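Local structure of 4-oxalocrotonate tautomerase family enzyme (6VVM) at residues 3-8 with 62-67; 79-84 with 99-104. The protein belongs to the tautomerase superfamily, with two tautomerase-type sequence units in one chain, and assembles as a trimer. One frame throughout, in Å; residues are numbered along the deposited sequence.

Interaction 1: residues 3-8 with 62-67; sequences LEVYLP and PVIIAI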
loop_
_atom_site.group_PDB
_atom_site.type_symbol
_atom_site.label_atom_id
_atom_site.label_comp_id
_atom_site.label_asym_id
_atom_site.label_seq_id
_atom_site.Cartn_x
_atom_site.Cartn_y
_atom_site.Cartn_z
ATOM N N LEU A 3 -4.300 -9.308 -0.723
ATOM C CA LEU A 3 -3.112 -9.453 0.105
ATOM C C LEU A 3 -1.901 -8.898 -0.631
ATOM O O LEU A 3 -1.736 -9.113 -1.836
ATOM C CB LEU A 3 -2.851 -10.916 0.475
ATOM C CG LEU A 3 -4.032 -11.766 0.944
ATOM C CD1 LEU A 3 -3.514 -13.105 1.439
ATOM C CD2 LEU A 3 -4.800 -11.020 2.045
ATOM N N GLU A 4 -1.036 -8.204 0.099
ATOM C CA GLU A 4 0.230 -7.756 -0.462
ATOM C C GLU A 4 1.321 -8.231 0.482
ATOM O O GLU A 4 1.278 -7.933 1.680
ATOM C CB GLU A 4 0.280 -6.229 -0.663
ATOM C CG GLU A 4 1.701 -5.753 -1.015
ATOM C CD GLU A 4 1.818 -4.322 -1.519
ATOM O OE1 GLU A 4 0.936 -3.479 -1.231
ATOM O OE2 GLU A 4 2.825 -4.049 -2.215
ATOM N N VAL A 5 2.266 -9.007 -0.043
ATOM C CA VAL A 5 3.376 -9.516 0.743
ATOM C C VAL A 5 4.654 -8.805 0.317
ATOM O O VAL A 5 5.069 -8.887 -0.846
ATOM C CB VAL A 5 3.526 -11.036 0.607
ATOM C CG1 VAL A 5 4.586 -11.526 1.567
ATOM C CG2 VAL A 5 2.191 -11.710 0.874
ATOM N N TYR A 6 5.278 -8.123 1.264
ATOM C CA TYR A 6 6.632 -7.607 1.099
ATOM C C TYR A 6 7.630 -8.703 1.463
ATOM O O TYR A 6 7.626 -9.210 2.596
ATOM C CB TYR A 6 6.834 -6.377 1.971
ATOM C CG TYR A 6 6.166 -5.148 1.412
ATOM C CD1 TYR A 6 4.829 -4.878 1.676
ATOM C CD2 TYR A 6 6.870 -4.270 0.608
ATOM C CE1 TYR A 6 4.220 -3.756 1.169
ATOM C CE2 TYR A 6 6.277 -3.139 0.097
ATOM C CZ TYR A 6 4.956 -2.883 0.378
ATOM O OH TYR A 6 4.382 -1.748 -0.141
ATOM N N LEU A 7 8.444 -9.099 0.494
ATOM C CA LEU A 7 9.409 -10.172 0.679
ATOM C C LEU A 7 10.704 -9.815 -0.035
ATOM O O LEU A 7 10.722 -8.939 -0.907
ATOM C CB LEU A 7 8.852 -11.522 0.187
ATOM C CG LEU A 7 8.713 -11.851 -1.303
ATOM C CD1 LEU A 7 8.161 -13.275 -1.463
ATOM C CD2 LEU A 7 7.809 -10.852 -2.032
ATOM N N PRO A 8 11.816 -10.429 0.350
ATOM C CA PRO A 8 13.081 -10.143 -0.322
ATOM C C PRO A 8 13.173 -10.872 -1.652
ATOM O O PRO A 8 12.437 -11.819 -1.924
ATOM C CB PRO A 8 14.139 -10.668 0.657
ATOM C CG PRO A 8 13.389 -11.085 1.901
ATOM C CD PRO A 8 11.990 -11.374 1.469
ATOM N N PRO A 62 8.985 -11.136 6.378
ATOM C CA PRO A 62 7.874 -10.603 5.571
ATOM C C PRO A 62 6.840 -9.734 6.296
ATOM O O PRO A 62 6.541 -9.942 7.465
ATOM C CB PRO A 62 7.202 -11.870 5.043
ATOM C CG PRO A 62 7.421 -12.885 6.124
ATOM C CD PRO A 62 8.685 -12.485 6.900
ATOM N N VAL A 63 6.299 -8.763 5.566
ATOM C CA VAL A 63 5.191 -7.933 6.024
ATOM C C VAL A 63 4.012 -8.204 5.100
ATOM O O VAL A 63 4.138 -8.092 3.877
ATOM C CB VAL A 63 5.559 -6.442 6.027
ATOM C CG1 VAL A 63 4.319 -5.585 6.328
ATOM C CG2 VAL A 63 6.687 -6.180 7.037
ATOM N N ILE A 64 2.883 -8.595 5.674
ATOM C CA ILE A 64 1.686 -8.901 4.896
ATOM C C ILE A 64 0.640 -7.844 5.200
ATOM O O ILE A 64 0.266 -7.649 6.363
ATOM C CB ILE A 64 1.142 -10.304 5.203
ATOM C CG1 ILE A 64 2.217 -11.384 5.019
ATOM C CG2 ILE A 64 -0.032 -10.592 4.288
ATOM C CD1 ILE A 64 2.943 -11.808 6.326
ATOM N N ILE A 65 0.158 -7.167 4.160
ATOM C CA ILE A 65 -0.984 -6.276 4.273
ATOM C C ILE A 65 -2.191 -6.991 3.692
ATOM O O ILE A 65 -2.142 -7.478 2.553
ATOM C CB ILE A 65 -0.727 -4.944 3.553
ATOM C CG1 ILE A 65 0.502 -4.255 4.150
ATOM C CG2 ILE A 65 -1.958 -4.048 3.609
ATOM C CD1 ILE A 65 1.041 -3.114 3.299
ATOM N N ALA A 66 -3.257 -7.075 4.477
ATOM C CA ALA A 66 -4.491 -7.747 4.081
ATOM C C ALA A 66 -5.615 -6.729 4.100
ATOM O O ALA A 66 -5.913 -6.152 5.151
ATOM C CB ALA A 66 -4.817 -8.914 5.016
ATOM N N ILE A 67 -6.238 -6.520 2.945
ATOM C CA ILE A 67 -7.310 -5.552 2.783
ATOM C C ILE A 67 -8.633 -6.293 2.667
ATOM O O ILE A 67 -8.831 -7.083 1.734
ATOM C CB ILE A 67 -7.069 -4.661 1.561
ATOM C CG1 ILE A 67 -5.710 -3.967 1.720
ATOM C CG2 ILE A 67 -8.213 -3.667 1.414
ATOM C CD1 ILE A 67 -5.381 -2.958 0.642
#
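E4 and I65 grip each other through two backbone hydrogen bonds: E4 N to I65 O and I65 N to E4 O, both 2.8 Å long and close to straight. Y6 and V63 form the next hydrogen-bonded pair. Its two bonds differ, for Y6 N reaches V63 O at 2.9 Å, whereas V63 N to Y6 O is longer and less straight (3.3 Å, 155° at the hydrogen). The non-hydrogen-bonded pairs V5-I64, between these two, and L3-A66, beyond E4-I65, bring their CA atoms closer together (4.5 Å against 5.1 Å), and CA-H...O contacts from L3, V5 and I64 fill in the seam.

The side chains alternate between two faces. On one, L3 CD2 rests on A66 CB at 3.6 Å, and V5 lies alongside I64, its CG2 4.2 Å from I64 CG1. This face is covered by helix 74-92, where L84 meets L3 and S88 meets I64. On the other, the Y6 ring, with CG beside its own backbone N (chi1 -76°), keeps its edge toward the neighbouring strand: V63 O lies in the ring plane, and CE1 touches I65 CD1 at 3.9 Å. The E4 carboxylate reaches past the pairing, where OE2 is hydrogen-bonded to T43 OG1 and forms a salt bridge with K104 NZ of the third subunit, while Y6 and I65 pack on I65 of the second subunit. The antiparallel pairing thus joins the two central strands of the four-stranded mixed sheet of a tautomerase-superfamily fold, one from each sequence unit.

Interaction 2: residues 79-84 with 99-104; sequences ALIAHL and TRVMIK
I81 meets V101 and I103 across the gap between helix 79-84 and strand 100-104, whose segment axes approach to 8.7 Å at an angle of 145°, within the beta-alpha-beta unit formed by strand 63-69, helix 74-92 and strand 100-106. From CB, which leaves the helix to one side of the strand, CG1 is set beside the backbone N and anti to the carbonyl carbon (chi1 -76°). That methylene does the touching: it lies 3.9 Å from V101 CG1 and 4.0 Å from I103 CD1, bridging two residues on the same face of the strand. The chain then extends to CD1 (chi2 167°), while the branch CG2 stands anti to the backbone N; G54 of the second subunit packs against this residue.

L80 and L84, one turn apart, point toward the strand. L80 CD2 approaches the tip of I103, CD1, at 4.1 Å, and L84 CD1 comes within 4.3 Å of V101 CG1. L80 also packs on I31, and L84 on L23 and T27, of helix 13-31, beside helix 74-92.

No hydrogen bond crosses between the two segments. The side-chain contacts are all between aliphatic groups, and without directional bonds the fit of helix on strand depends on their shape and burial.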
loop_
_atom_site.group_PDB
_atom_site.type_symbol
_atom_site.label_atom_id
_atom_site.label_comp_id
_atom_site.label_asym_id
_atom_site.label_seq_id
_atom_site.Cartn_x
_atom_site.Cartn_y
_atom_site.Cartn_z
ATOM N N ALA A 79 -7.551 -15.041 13.675
ATOM C CA ALA A 79 -7.248 -16.260 12.933
ATOM C C ALA A 79 -6.530 -15.938 11.632
ATOM O O ALA A 79 -5.574 -16.627 11.256
ATOM C CB ALA A 79 -8.529 -17.055 12.669
ATOM N N LEU A 80 -6.974 -14.889 10.938
ATOM C CA LEU A 80 -6.282 -14.443 9.736
ATOM C C LEU A 80 -4.817 -14.126 10.027
ATOM O O LEU A 80 -3.925 -14.593 9.310
ATOM C CB LEU A 80 -6.999 -13.235 9.130
ATOM C CG LEU A 80 -6.470 -12.794 7.760
ATOM C CD1 LEU A 80 -6.532 -13.915 6.713
ATOM C CD2 LEU A 80 -7.207 -11.565 7.278
ATOM N N ILE A 81 -4.552 -13.357 11.094
ATOM C CA ILE A 81 -3.169 -13.054 11.487
ATOM C C ILE A 81 -2.383 -14.340 11.729
ATOM O O ILE A 81 -1.247 -14.492 11.267
ATOM C CB ILE A 81 -3.148 -12.148 12.733
ATOM C CG1 ILE A 81 -3.513 -10.706 12.356
ATOM C CG2 ILE A 81 -1.783 -12.202 13.424
ATOM C CD1 ILE A 81 -3.823 -9.824 13.569
ATOM N N ALA A 82 -2.982 -15.295 12.449
ATOM C CA ALA A 82 -2.253 -16.511 12.791
ATOM C C ALA A 82 -1.950 -17.334 11.544
ATOM O O ALA A 82 -0.831 -17.825 11.370
ATOM C CB ALA A 82 -3.057 -17.330 13.802
ATOM N N HIS A 83 -2.933 -17.468 10.650
ATOM C CA HIS A 83 -2.774 -18.315 9.471
ATOM C C HIS A 83 -1.843 -17.690 8.444
ATOM O O HIS A 83 -1.017 -18.388 7.848
ATOM C CB HIS A 83 -4.136 -18.592 8.833
ATOM C CG HIS A 83 -4.904 -19.707 9.481
ATOM N ND1 HIS A 83 -4.960 -20.978 8.949
ATOM C CD2 HIS A 83 -5.683 -19.728 10.590
ATOM C CE1 HIS A 83 -5.730 -21.738 9.711
ATOM N NE2 HIS A 83 -6.186 -21.002 10.710
ATOM N N LEU A 84 -1.979 -16.388 8.185
ATOM C CA LEU A 84 -1.085 -15.752 7.223
ATOM C C LEU A 84 0.350 -15.804 7.722
ATOM O O LEU A 84 1.276 -16.085 6.949
ATOM C CB LEU A 84 -1.519 -14.304 6.955
ATOM C CG LEU A 84 -2.878 -14.056 6.259
ATOM C CD1 LEU A 84 -3.153 -12.535 6.119
ATOM C CD2 LEU A 84 -2.931 -14.730 4.897
ATOM N N THR A 99 7.448 -12.364 11.263
ATOM C CA THR A 99 6.334 -11.997 10.395
ATOM C C THR A 99 5.490 -10.874 10.999
ATOM O O THR A 99 5.270 -10.815 12.214
ATOM C CB THR A 99 5.436 -13.206 10.102
ATOM O OG1 THR A 99 4.861 -13.673 11.321
ATOM C CG2 THR A 99 6.228 -14.360 9.439
ATOM N N ARG A 100 5.018 -9.985 10.125
ATOM C CA ARG A 100 4.138 -8.877 10.471
ATOM C C ARG A 100 2.894 -8.944 9.607
ATOM O O ARG A 100 2.994 -9.190 8.403
ATOM C CB ARG A 100 4.822 -7.515 10.234
ATOM C CG ARG A 100 6.063 -7.251 11.054
ATOM C CD ARG A 100 5.738 -7.315 12.516
ATOM N NE ARG A 100 6.683 -6.572 13.359
ATOM C CZ ARG A 100 7.951 -6.923 13.558
ATOM N NH1 ARG A 100 8.716 -6.214 14.376
ATOM N NH2 ARG A 100 8.461 -7.976 12.937
ATOM N N VAL A 101 1.727 -8.702 10.209
ATOM C CA VAL A 101 0.469 -8.625 9.471
ATOM C C VAL A 101 -0.236 -7.324 9.821
ATOM O O VAL A 101 -0.337 -6.961 10.998
ATOM C CB VAL A 101 -0.460 -9.822 9.774
ATOM C CG1 VAL A 101 -1.816 -9.634 9.056
ATOM C CG2 VAL A 101 0.212 -11.131 9.366
ATOM N N MET A 102 -0.750 -6.640 8.802
ATOM C CA MET A 102 -1.536 -5.432 9.005
ATOM C C MET A 102 -2.819 -5.532 8.196
ATOM O O MET A 102 -2.780 -5.767 6.982
ATOM C CB MET A 102 -0.733 -4.183 8.608
ATOM C CG MET A 102 0.332 -3.820 9.611
ATOM S SD MET A 102 1.875 -3.284 8.851
ATOM C CE MET A 102 1.369 -2.129 7.578
ATOM N N ILE A 103 -3.955 -5.390 8.869
ATOM C CA ILE A 103 -5.265 -5.573 8.251
ATOM C C ILE A 103 -5.922 -4.218 8.075
ATOM O O ILE A 103 -6.100 -3.480 9.051
ATOM C CB ILE A 103 -6.171 -6.495 9.086
ATOM C CG1 ILE A 103 -5.546 -7.893 9.211
ATOM C CG2 ILE A 103 -7.568 -6.562 8.459
ATOM C CD1 ILE A 103 -6.306 -8.809 10.122
ATOM N N LYS A 104 -6.310 -3.908 6.842
ATOM C CA LYS A 104 -7.079 -2.711 6.528
ATOM C C LYS A 104 -8.536 -3.103 6.311
ATOM O O LYS A 104 -8.834 -3.950 5.461
ATOM C CB LYS A 104 -6.532 -2.008 5.289
ATOM C CG LYS A 104 -5.238 -1.239 5.524
ATOM C CD LYS A 104 -4.601 -0.816 4.215
ATOM C CE LYS A 104 -4.955 0.615 3.848
ATOM N NZ LYS A 104 -3.714 1.418 3.595
#

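How the interactions relate
Both interactions are buried, and strand 63-69 connects them: it pairs with strand 2-8 in interaction 1, lies beside strand 100-106 of interaction 2 in the sheet, and leads along the chain into helix 74-92. The two contacts touch directly, I64 N with R100 O and I64 O with M102 N each at 2.8 Å, probably as hydrogen bonds. Their chemistry follows their place. Within the sheet, 3-8 with 62-67 relies on main-chain hydrogen bonds reinforced by side chains, whereas 79-84 with 99-104, between helix and sheet, has no hydrogen bond across it and rests on aliphatic side chains. Both also reach the second subunit, where R100 and V101 continue the sheet across the interface.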